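Local coordinates for protein glucoamylase (Thermoanaerobacterium thermosaccharolyticum, PDB 1LF9) that hydrolyses terminal alpha-1,4-linked glucose units one after another from the non-reducing ends of starch-like chains, probably releasing beta-D-glucose, at residues W341-Y346 and Q398-I403; Y367-V372 and D415-P420; I378-W383 and G392-E397. All coordinates share one frame; numbering follows the deposited sequence.

How the contacts relate
All three contacts lie within the family 15 glycosidase region, whose family fold is an (alpha/alpha)6 barrel, and on the same side of the chain's centre. Along the chain the segments of contacts 1 and 2 alternate, while contact 3 is nested inside the loops closed by both. Helix 395-407 serves contacts 1 and 3, whose centres are about 9 Å apart; contact 2 lies about 11 Å from contact 1 and about 13 Å from contact 3, joining helices 358-375 and 414-428 farther from the sugar. Contact 1 binds the AC1 unit and contact 3 the glucose unit joined to it, whereas contact 2 is apolar helix packing behind them.

Contact 1: residues W341-Y346 and Q398-I403; sequences WSRDLY and QADPII. With AC1 (4,6-dideoxy-4-{[(1S,4R,5S,6S)-4,5,6-trihydroxy-3-(hydroxymethyl)cyclohex-2-en-1-yl]amino}-alpha-D-glucopyranose), chain C.
Tyr-346 lays one face of its ring over the carboxylate of Asp-400, the two planes only 9° apart. The stack is offset toward the ring's rim: Asp-400 CG sits 3.5 Å from Tyr-346 CD2, while Asp-400 CB presents a CH-pi contact over the same ring. With its CG anti to the backbone N (chi1 163°), Tyr-346 reaches across to helix 395-407, and its OH ends 3.5 Å from CG2 of Ile-403, which meets the ring obliquely. One turn earlier, Ser-342 OG lies alongside Pro-401 CD at 3.6 Å; the hydroxyl's polar partner is the carbonyl of Glu-397. The two helices run in roughly the same direction, and the contact between them is buried.

The other side of segment 341-346 holds the valienamine ring of the inhibitor. Its hydroxymethyl carbon, AC1 C6B, stands 3.5 Å above the centre of the Trp-341 indole, whose NE1 is hydrogen-bonded to OE2 of Glu-438, the probable proton donor. Arg-343 swings its guanidinium edge to the valienamine ring through a bend at chi3, and NH2 gives AC1 O4 a fairly straight bond of 2.7 Å (158°); NE adds weak bonds to O4 and O3B. Asp-344 takes two hydroxyl protons, OD2 from AC1 O4 at 2.8 Å and OD1 from AC1 O6B at 2.6 Å. Outside the segments, Asp-396 makes a salt bridge with Arg-343 NH1.

AC1 O4 is therefore held both as acceptor and as donor, between an arginine and an aspartate. Such a grip on the terminal hydroxyls is consistent with an exo-acting enzyme that reads non-reducing ends, and the stack of Tyr-346 on the Asp-400 carboxylate, with Ile-403 beside it, joins this ligand-binding turn to the neighbouring helix.

Contact 2: residues Y367-V372 and D415-P420; sequences YLAKVV and DSLVKP
With CG1 anti to the backbone N (chi1 170°), Val-372 turns CG2 toward Leu-417 and sends CG1 to the backbone of the other helix; Leu-417, its CG likewise anti to N (chi1 -170°), brings CD1 up to meet it. The two side chains cross at about a right angle, and Val-372 CG2 presses on Leu-417 CD1 at 3.4 Å, tighter than ordinary van der Waals packing. Leu-417 CD1 also lies 3.7 Å from Ala-369 CA, where the small alanine lets the helices come close: the CA atoms of Ala-369 and Leu-417 are 5.4 Å apart. Val-372 CG1 lies 3.6 Å from Ser-416 O and, farther on, 4.2 Å from Pro-420 CG.

The local axes cross at 71°. Helix 414-428 is irregular here, with a wider pi-type turn at 415-418 and a kink at Pro-420. Next to the interface, Leu-368 packs on Pro-401 and Leu-417 on Ser-405, both of helix 395-407. Methyls here meet one another, a CA and the carbonyl oxygens of Ser-416 and Leu-368, without a polar bond between the segments. The contact probably rests on close fit and the removal of water, with Leu-417 CD1 lodged between Ala-369 and Val-372 at its centre.

Contact 3: residues I378-W383 and G392-E397; sequences IPQNTW and GIQLDE. With GLC (alpha-D-glucopyranose), chain B.
The amides of Gln-380 and Gln-394 are turned 63° against each other, with Gln-394 NE2 over one face of the Gln-380 amide, shifted toward CG and 3.2 Å from Gln-380 CG. At its edges the Gln-380 amide works both ways: OE1 accepts from Gly-392 N at 2.8 Å, the donor tilted a little from the carbonyl plane, and NE2 gives GLC O6 an almost straight bond of 2.9 Å (164°). An extended chain, CG anti to the backbone N (chi1 -178°), carries the amide to that sugar. Gln-380 NE2 also donates a hydrogen bond to Glu-438 OE2, as does Gln-394 NE2, which is hydrogen-bonded to Gln-434 OE1 too; Gln-394 OE1 in turn accepts from Arg-343 NH1.

Deeper in, Ile-378 lies across Glu-397, its CG1 3.4 Å from Glu-397 O. The carboxylate of Glu-397 turns toward the backbone of the first segment, with OE1 close to Gln-380 O, while OE2 accepts from the backbone N of Arg-343. Two waters bridge the two segments. One donates to Ile-378 O and, at 2.6 Å, to Gly-392 O, while accepting from Gln-394 N at 2.9 Å; the other accepts from Gln-380 N and donates to Gly-392 O.

Gly-392 is thus gripped through both its N and its O, closing the loop that leads into helix 395-407. Two glutamine amides converging on one oxygen of the probable proton donor would help fix its orientation, while Gln-380 NE2 also hydrogen-bonds GLC O6.

Contact 1: residues W341-Y346 and Q398-I403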
loop_
_atom_site.group_PDB
_atom_site.type_symbol
_atom_site.label_atom_id
_atom_site.label_comp_id
_atom_site.label_asym_id
_atom_site.label_seq_id
_atom_site.Cartn_x
_atom_site.Cartn_y
_atom_site.Cartn_z
ATOM N N TRP A 341 -9.802 2.070 3.333
ATOM C CA TRP A 341 -10.597 3.145 2.736
ATOM C C TRP A 341 -11.632 2.461 1.844
ATOM O O TRP A 341 -11.291 1.605 1.022
ATOM C CB TRP A 341 -9.754 4.049 1.839
ATOM C CG TRP A 341 -9.060 5.207 2.481
ATOM C CD1 TRP A 341 -9.491 6.504 2.515
ATOM C CD2 TRP A 341 -7.739 5.210 3.035
ATOM N NE1 TRP A 341 -8.516 7.318 3.036
ATOM C CE2 TRP A 341 -7.430 6.552 3.364
ATOM C CE3 TRP A 341 -6.787 4.213 3.280
ATOM C CZ2 TRP A 341 -6.200 6.923 3.925
ATOM C CZ3 TRP A 341 -5.563 4.580 3.839
ATOM C CH2 TRP A 341 -5.283 5.927 4.154
ATOM N N SER A 342 -12.887 2.852 2.013
ATOM C CA SER A 342 -13.983 2.320 1.233
ATOM C C SER A 342 -13.730 2.519 -0.268
ATOM O O SER A 342 -14.015 1.643 -1.079
ATOM C CB SER A 342 -15.267 3.030 1.658
ATOM O OG SER A 342 -16.279 2.913 0.674
ATOM N N ARG A 343 -13.192 3.680 -0.630
ATOM C CA ARG A 343 -12.910 3.974 -2.030
ATOM C C ARG A 343 -11.880 3.007 -2.604
ATOM O O ARG A 343 -12.146 2.327 -3.596
ATOM C CB ARG A 343 -12.415 5.422 -2.175
ATOM C CG ARG A 343 -11.867 5.779 -3.562
ATOM C CD ARG A 343 -11.441 7.256 -3.646
ATOM N NE ARG A 343 -10.748 7.673 -2.434
ATOM C CZ ARG A 343 -11.314 8.330 -1.422
ATOM N NH1 ARG A 343 -12.594 8.676 -1.470
ATOM N NH2 ARG A 343 -10.611 8.590 -0.330
ATOM N N ASP A 344 -10.712 2.933 -1.969
ATOM C CA ASP A 344 -9.642 2.057 -2.447
ATOM C C ASP A 344 -10.061 0.600 -2.500
ATOM O O ASP A 344 -9.725 -0.112 -3.440
ATOM C CB ASP A 344 -8.400 2.195 -1.556
ATOM C CG ASP A 344 -7.832 3.600 -1.575
ATOM O OD1 ASP A 344 -6.647 3.749 -1.922
ATOM O OD2 ASP A 344 -8.576 4.551 -1.251
ATOM N N LEU A 345 -10.787 0.159 -1.479
ATOM C CA LEU A 345 -11.236 -1.222 -1.418
ATOM C C LEU A 345 -12.188 -1.486 -2.584
ATOM O O LEU A 345 -12.110 -2.526 -3.238
ATOM C CB LEU A 345 -11.917 -1.485 -0.071
ATOM C CG LEU A 345 -12.606 -2.833 0.165
ATOM C CD1 LEU A 345 -12.580 -3.180 1.637
ATOM C CD2 LEU A 345 -14.044 -2.759 -0.341
ATOM N N TYR A 346 -13.079 -0.532 -2.836
ATOM C CA TYR A 346 -14.036 -0.627 -3.928
ATOM C C TYR A 346 -13.296 -0.935 -5.222
ATOM O O TYR A 346 -13.620 -1.890 -5.921
ATOM C CB TYR A 346 -14.797 0.695 -4.051
ATOM C CG TYR A 346 -15.530 0.900 -5.359
ATOM C CD1 TYR A 346 -16.635 0.122 -5.700
ATOM C CD2 TYR A 346 -15.132 1.898 -6.244
ATOM C CE1 TYR A 346 -17.330 0.340 -6.892
ATOM C CE2 TYR A 346 -15.813 2.124 -7.437
ATOM C CZ TYR A 346 -16.913 1.341 -7.755
ATOM O OH TYR A 346 -17.587 1.570 -8.935
ATOM N N GLN A 398 -19.714 6.585 0.543
ATOM C CA GLN A 398 -21.002 6.110 1.030
ATOM C C GLN A 398 -21.691 5.398 -0.130
ATOM O O GLN A 398 -22.471 4.468 0.076
ATOM C CB GLN A 398 -21.876 7.275 1.490
ATOM C CG GLN A 398 -21.192 8.252 2.429
ATOM C CD GLN A 398 -20.576 7.583 3.650
ATOM O OE1 GLN A 398 -21.221 6.801 4.348
ATOM N NE2 GLN A 398 -19.322 7.909 3.921
ATOM N N ALA A 399 -21.373 5.825 -1.352
ATOM C CA ALA A 399 -21.961 5.253 -2.556
ATOM C C ALA A 399 -21.268 4.015 -3.130
ATOM O O ALA A 399 -21.936 3.101 -3.620
ATOM C CB ALA A 399 -22.053 6.327 -3.628
ATOM N N ASP A 400 -19.941 3.977 -3.081
ATOM C CA ASP A 400 -19.200 2.848 -3.643
ATOM C C ASP A 400 -19.616 1.456 -3.174
ATOM O O ASP A 400 -19.701 0.529 -3.978
ATOM C CB ASP A 400 -17.693 3.039 -3.436
ATOM C CG ASP A 400 -17.127 4.109 -4.344
ATOM O OD1 ASP A 400 -17.797 4.418 -5.355
ATOM O OD2 ASP A 400 -16.024 4.632 -4.064
ATOM N N PRO A 401 -19.853 1.281 -1.866
ATOM C CA PRO A 401 -20.257 -0.055 -1.416
ATOM C C PRO A 401 -21.618 -0.483 -1.981
ATOM O O PRO A 401 -21.883 -1.676 -2.155
ATOM C CB PRO A 401 -20.220 0.061 0.113
ATOM C CG PRO A 401 -20.293 1.530 0.370
ATOM C CD PRO A 401 -19.496 2.139 -0.726
ATOM N N ILE A 402 -22.469 0.491 -2.290
ATOM C CA ILE A 402 -23.767 0.191 -2.878
ATOM C C ILE A 402 -23.536 -0.283 -4.310
ATOM O O ILE A 402 -24.143 -1.257 -4.755
ATOM C CB ILE A 402 -24.689 1.435 -2.926
ATOM C CG1 ILE A 402 -24.929 1.977 -1.515
ATOM C CG2 ILE A 402 -26.020 1.065 -3.570
ATOM C CD1 ILE A 402 -25.704 3.284 -1.476
ATOM N N ILE A 403 -22.659 0.418 -5.027
ATOM C CA ILE A 403 -22.352 0.077 -6.409
ATOM C C ILE A 403 -21.783 -1.332 -6.485
ATOM O O ILE A 403 -22.148 -2.107 -7.369
ATOM C CB ILE A 403 -21.333 1.082 -7.033
ATOM C CG1 ILE A 403 -21.936 2.490 -7.056
ATOM C CG2 ILE A 403 -20.964 0.653 -8.456
ATOM C CD1 ILE A 403 -20.995 3.566 -7.558
HETATM C C1 AC1 C . -3.533 13.640 3.005
HETATM O O2 AC1 C . -4.071 15.374 1.413
HETATM C C2 AC1 C . -3.780 13.979 1.519
HETATM C C4A AC1 C . -7.116 7.602 -1.143
HETATM C C3 AC1 C . -4.928 13.098 0.936
HETATM O O3 AC1 C . -5.117 13.454 -0.440
HETATM C C4 AC1 C . -4.523 11.612 1.079
HETATM N N4A AC1 C . -5.583 10.724 0.504
HETATM C C5 AC1 C . -4.323 11.303 2.639
HETATM O O5 AC1 C . -3.263 12.209 3.189
HETATM C C6 AC1 C . -3.898 9.879 2.933
HETATM C C1B AC1 C . -5.045 9.828 -0.575
HETATM C C2B AC1 C . -5.946 9.847 -1.851
HETATM O O2B AC1 C . -6.096 11.192 -2.247
HETATM C C3B AC1 C . -7.300 9.129 -1.601
HETATM O O3B AC1 C . -8.088 9.152 -2.765
HETATM O O4 AC1 C . -8.293 7.262 -0.436
HETATM C C5B AC1 C . -5.810 7.358 -0.311
HETATM C C7B AC1 C . -4.885 8.384 -0.051
HETATM C C6B AC1 C . -5.536 5.955 0.223
HETATM O O6B AC1 C . -4.836 5.193 -0.775
#

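Contact 2: residues Y367-V372 and D415-P420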
loop_
_atom_site.group_PDB
_atom_site.type_symbol
_atom_site.label_atom_id
_atom_site.label_comp_id
_atom_site.label_asym_id
_atom_site.label_seq_id
_atom_site.Cartn_x
_atom_site.Cartn_y
_atom_site.Cartn_z
ATOM N N TYR A 367 -17.052 -6.963 4.572
ATOM C CA TYR A 367 -16.302 -6.184 5.546
ATOM C C TYR A 367 -16.982 -4.813 5.644
ATOM O O TYR A 367 -17.242 -4.311 6.742
ATOM C CB TYR A 367 -14.852 -6.019 5.095
ATOM C CG TYR A 367 -14.056 -5.146 6.027
ATOM C CD1 TYR A 367 -13.770 -5.564 7.321
ATOM C CD2 TYR A 367 -13.653 -3.871 5.638
ATOM C CE1 TYR A 367 -13.106 -4.735 8.214
ATOM C CE2 TYR A 367 -12.989 -3.032 6.524
ATOM C CZ TYR A 367 -12.720 -3.470 7.810
ATOM O OH TYR A 367 -12.065 -2.646 8.689
ATOM N N LEU A 368 -17.275 -4.217 4.488
ATOM C CA LEU A 368 -17.942 -2.916 4.437
ATOM C C LEU A 368 -19.276 -2.993 5.169
ATOM O O LEU A 368 -19.665 -2.061 5.872
ATOM C CB LEU A 368 -18.187 -2.485 2.989
ATOM C CG LEU A 368 -16.943 -2.244 2.134
ATOM C CD1 LEU A 368 -17.360 -1.985 0.691
ATOM C CD2 LEU A 368 -16.157 -1.070 2.696
ATOM N N ALA A 369 -19.980 -4.104 4.986
ATOM C CA ALA A 369 -21.257 -4.298 5.656
ATOM C C ALA A 369 -20.997 -4.188 7.157
ATOM O O ALA A 369 -21.725 -3.509 7.881
ATOM C CB ALA A 369 -21.830 -5.669 5.310
ATOM N N LYS A 370 -19.941 -4.855 7.612
ATOM C CA LYS A 370 -19.562 -4.827 9.016
ATOM C C LYS A 370 -19.309 -3.388 9.455
ATOM O O LYS A 370 -19.860 -2.929 10.457
ATOM C CB LYS A 370 -18.300 -5.663 9.234
ATOM C CG LYS A 370 -17.656 -5.462 10.596
ATOM C CD LYS A 370 -16.377 -6.273 10.748
ATOM C CE LYS A 370 -15.674 -5.930 12.055
ATOM N NZ LYS A 370 -16.586 -6.066 13.233
ATOM N N VAL A 371 -18.476 -2.680 8.697
ATOM C CA VAL A 371 -18.144 -1.292 9.004
ATOM C C VAL A 371 -19.408 -0.458 9.162
ATOM O O VAL A 371 -19.545 0.305 10.120
ATOM C CB VAL A 371 -17.270 -0.657 7.890
ATOM C CG1 VAL A 371 -17.007 0.803 8.205
ATOM C CG2 VAL A 371 -15.948 -1.408 7.763
ATOM N N VAL A 372 -20.332 -0.607 8.219
ATOM C CA VAL A 372 -21.576 0.144 8.255
ATOM C C VAL A 372 -22.385 -0.201 9.495
ATOM O O VAL A 372 -23.020 0.669 10.093
ATOM C CB VAL A 372 -22.428 -0.122 6.991
ATOM C CG1 VAL A 372 -23.816 0.475 7.153
ATOM C CG2 VAL A 372 -21.748 0.486 5.781
ATOM N N ASP A 415 -30.885 -4.526 3.536
ATOM C CA ASP A 415 -31.241 -4.017 4.862
ATOM C C ASP A 415 -30.068 -3.561 5.722
ATOM O O ASP A 415 -30.196 -2.613 6.498
ATOM C CB ASP A 415 -32.019 -5.070 5.662
ATOM C CG ASP A 415 -33.347 -5.423 5.033
ATOM O OD1 ASP A 415 -34.171 -4.511 4.808
ATOM O OD2 ASP A 415 -33.566 -6.624 4.771
ATOM N N SER A 416 -28.931 -4.234 5.598
ATOM C CA SER A 416 -27.770 -3.893 6.416
ATOM C C SER A 416 -26.745 -2.963 5.766
ATOM O O SER A 416 -25.968 -2.308 6.465
ATOM C CB SER A 416 -27.060 -5.172 6.857
ATOM O OG SER A 416 -26.532 -5.856 5.735
ATOM N N LEU A 417 -26.741 -2.895 4.438
ATOM C CA LEU A 417 -25.768 -2.060 3.753
ATOM C C LEU A 417 -26.347 -0.953 2.879
ATOM O O LEU A 417 -26.178 0.233 3.170
ATOM C CB LEU A 417 -24.854 -2.942 2.905
ATOM C CG LEU A 417 -23.624 -2.271 2.294
ATOM C CD1 LEU A 417 -22.702 -1.793 3.410
ATOM C CD2 LEU A 417 -22.894 -3.255 1.397
ATOM N N VAL A 418 -27.031 -1.355 1.814
ATOM C CA VAL A 418 -27.610 -0.434 0.846
ATOM C C VAL A 418 -28.592 0.609 1.359
ATOM O O VAL A 418 -28.406 1.806 1.140
ATOM C CB VAL A 418 -28.298 -1.216 -0.290
ATOM C CG1 VAL A 418 -28.936 -0.248 -1.282
ATOM C CG2 VAL A 418 -27.285 -2.105 -0.984
ATOM N N LYS A 419 -29.650 0.160 2.019
ATOM C CA LYS A 419 -30.653 1.083 2.520
ATOM C C LYS A 419 -30.071 2.121 3.476
ATOM O O LYS A 419 -30.284 3.322 3.308
ATOM C CB LYS A 419 -31.777 0.308 3.207
ATOM C CG LYS A 419 -32.985 1.152 3.534
ATOM C CD LYS A 419 -34.087 0.315 4.146
ATOM C CE LYS A 419 -35.370 1.115 4.213
ATOM N NZ LYS A 419 -35.743 1.591 2.852
ATOM N N PRO A 420 -29.331 1.674 4.501
ATOM C CA PRO A 420 -28.771 2.665 5.418
ATOM C C PRO A 420 -27.845 3.680 4.744
ATOM O O PRO A 420 -27.908 4.870 5.042
ATOM C CB PRO A 420 -28.073 1.808 6.479
ATOM C CG PRO A 420 -27.809 0.511 5.768
ATOM C CD PRO A 420 -29.038 0.306 4.958
#

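Contact 3: residues I378-W383 and G392-E397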
loop_
_atom_site.group_PDB
_atom_site.type_symbol
_atom_site.label_atom_id
_atom_site.label_comp_id
_atom_site.label_asym_id
_atom_site.label_seq_id
_atom_site.Cartn_x
_atom_site.Cartn_y
_atom_site.Cartn_z
ATOM N N ILE A 378 -20.262 4.894 6.429
ATOM C CA ILE A 378 -18.877 4.650 6.063
ATOM C C ILE A 378 -17.998 5.815 6.504
ATOM O O ILE A 378 -18.124 6.925 5.992
ATOM C CB ILE A 378 -18.699 4.482 4.537
ATOM C CG1 ILE A 378 -19.490 3.274 4.040
ATOM C CG2 ILE A 378 -17.212 4.317 4.204
ATOM C CD1 ILE A 378 -18.917 1.939 4.479
ATOM N N PRO A 379 -17.108 5.584 7.477
ATOM C CA PRO A 379 -16.229 6.670 7.926
ATOM C C PRO A 379 -15.075 6.843 6.924
ATOM O O PRO A 379 -14.740 5.903 6.208
ATOM C CB PRO A 379 -15.772 6.195 9.305
ATOM C CG PRO A 379 -15.781 4.712 9.174
ATOM C CD PRO A 379 -17.017 4.416 8.370
ATOM N N GLN A 380 -14.495 8.042 6.859
ATOM C CA GLN A 380 -13.393 8.331 5.933
ATOM C C GLN A 380 -12.524 7.098 5.691
ATOM O O GLN A 380 -12.322 6.671 4.552
ATOM C CB GLN A 380 -12.532 9.477 6.470
ATOM C CG GLN A 380 -11.393 9.855 5.541
ATOM C CD GLN A 380 -10.780 11.202 5.868
ATOM O OE1 GLN A 380 -11.247 11.916 6.760
ATOM N NE2 GLN A 380 -9.726 11.563 5.135
ATOM N N ASN A 381 -11.992 6.542 6.774
ATOM C CA ASN A 381 -11.190 5.329 6.704
ATOM C C ASN A 381 -11.203 4.717 8.097
ATOM O O ASN A 381 -11.677 5.349 9.038
ATOM C CB ASN A 381 -9.760 5.607 6.197
ATOM C CG ASN A 381 -8.976 6.584 7.070
ATOM O OD1 ASN A 381 -7.782 6.791 6.836
ATOM N ND2 ASN A 381 -9.624 7.181 8.059
ATOM N N THR A 382 -10.712 3.490 8.231
ATOM C CA THR A 382 -10.730 2.818 9.526
ATOM C C THR A 382 -9.599 1.833 9.664
ATOM O O THR A 382 -8.997 1.427 8.673
ATOM C CB THR A 382 -12.013 1.983 9.712
ATOM O OG1 THR A 382 -12.035 0.942 8.724
ATOM C CG2 THR A 382 -13.253 2.833 9.560
ATOM N N TRP A 383 -9.323 1.440 10.903
ATOM C CA TRP A 383 -8.304 0.438 11.159
ATOM C C TRP A 383 -8.986 -0.836 10.690
ATOM O O TRP A 383 -10.186 -0.826 10.416
ATOM C CB TRP A 383 -7.989 0.340 12.653
ATOM C CG TRP A 383 -7.296 1.540 13.214
ATOM C CD1 TRP A 383 -7.878 2.669 13.712
ATOM C CD2 TRP A 383 -5.880 1.728 13.345
ATOM N NE1 TRP A 383 -6.913 3.547 14.153
ATOM C CE2 TRP A 383 -5.678 2.992 13.938
ATOM C CE3 TRP A 383 -4.761 0.946 13.017
ATOM C CZ2 TRP A 383 -4.401 3.498 14.215
ATOM C CZ3 TRP A 383 -3.485 1.450 13.292
ATOM C CH2 TRP A 383 -3.322 2.715 13.886
ATOM N N GLY A 392 -13.615 12.461 8.119
ATOM C CA GLY A 392 -14.216 13.316 7.114
ATOM C C GLY A 392 -15.433 12.640 6.507
ATOM O O GLY A 392 -15.548 11.419 6.566
ATOM N N ILE A 393 -16.344 13.424 5.933
ATOM C CA ILE A 393 -17.544 12.869 5.302
ATOM C C ILE A 393 -17.394 12.834 3.765
ATOM O O ILE A 393 -17.597 13.841 3.081
ATOM C CB ILE A 393 -18.805 13.709 5.652
ATOM C CG1 ILE A 393 -18.914 13.902 7.170
ATOM C CG2 ILE A 393 -20.055 13.029 5.102
ATOM C CD1 ILE A 393 -19.067 12.622 7.947
ATOM N N GLN A 394 -17.036 11.671 3.231
ATOM C CA GLN A 394 -16.866 11.500 1.787
ATOM C C GLN A 394 -18.067 10.762 1.198
ATOM O O GLN A 394 -18.222 9.555 1.391
ATOM C CB GLN A 394 -15.583 10.713 1.489
ATOM C CG GLN A 394 -14.298 11.504 1.731
ATOM C CD GLN A 394 -13.054 10.622 1.767
ATOM O OE1 GLN A 394 -12.938 9.655 1.009
ATOM N NE2 GLN A 394 -12.109 10.969 2.636
ATOM N N LEU A 395 -18.914 11.490 0.478
ATOM C CA LEU A 395 -20.095 10.888 -0.124
ATOM C C LEU A 395 -19.799 9.752 -1.100
ATOM O O LEU A 395 -20.574 8.801 -1.189
ATOM C CB LEU A 395 -20.945 11.964 -0.809
ATOM C CG LEU A 395 -21.991 12.651 0.080
ATOM C CD1 LEU A 395 -23.126 11.687 0.383
ATOM C CD2 LEU A 395 -21.345 13.122 1.371
ATOM N N ASP A 396 -18.692 9.832 -1.829
ATOM C CA ASP A 396 -18.381 8.760 -2.773
ATOM C C ASP A 396 -18.158 7.461 -2.014
ATOM O O ASP A 396 -18.496 6.387 -2.506
ATOM C CB ASP A 396 -17.148 9.103 -3.627
ATOM C CG ASP A 396 -15.875 9.226 -2.808
ATOM O OD1 ASP A 396 -15.921 9.854 -1.726
ATOM O OD2 ASP A 396 -14.825 8.710 -3.257
ATOM N N GLU A 397 -17.605 7.560 -0.806
ATOM C CA GLU A 397 -17.360 6.369 -0.013
ATOM C C GLU A 397 -18.646 5.789 0.554
ATOM O O GLU A 397 -18.674 4.634 0.983
ATOM C CB GLU A 397 -16.359 6.651 1.106
ATOM C CG GLU A 397 -14.952 6.901 0.575
ATOM C CD GLU A 397 -13.889 6.690 1.627
ATOM O OE1 GLU A 397 -14.067 7.216 2.745
ATOM O OE2 GLU A 397 -12.877 6.007 1.339
HETATM C C1 GLC B . -5.162 15.111 7.905
HETATM C C2 GLC B . -3.724 14.621 7.523
HETATM C C3 GLC B . -3.582 14.769 5.972
HETATM C C4 GLC B . -4.662 13.839 5.282
HETATM C C5 GLC B . -6.030 14.324 5.717
HETATM C C6 GLC B . -7.122 13.413 5.122
HETATM O O2 GLC B . -2.771 15.421 8.202
HETATM O O3 GLC B . -2.292 14.348 5.625
HETATM O O4 GLC B . -4.665 13.923 3.812
HETATM O O5 GLC B . -6.130 14.287 7.197
HETATM O O6 GLC B . -8.350 14.088 5.090
HETATM O O HOH W 1 -16.743 9.534 5.167
HETATM O O HOH W 2 -16.248 9.542 8.821
#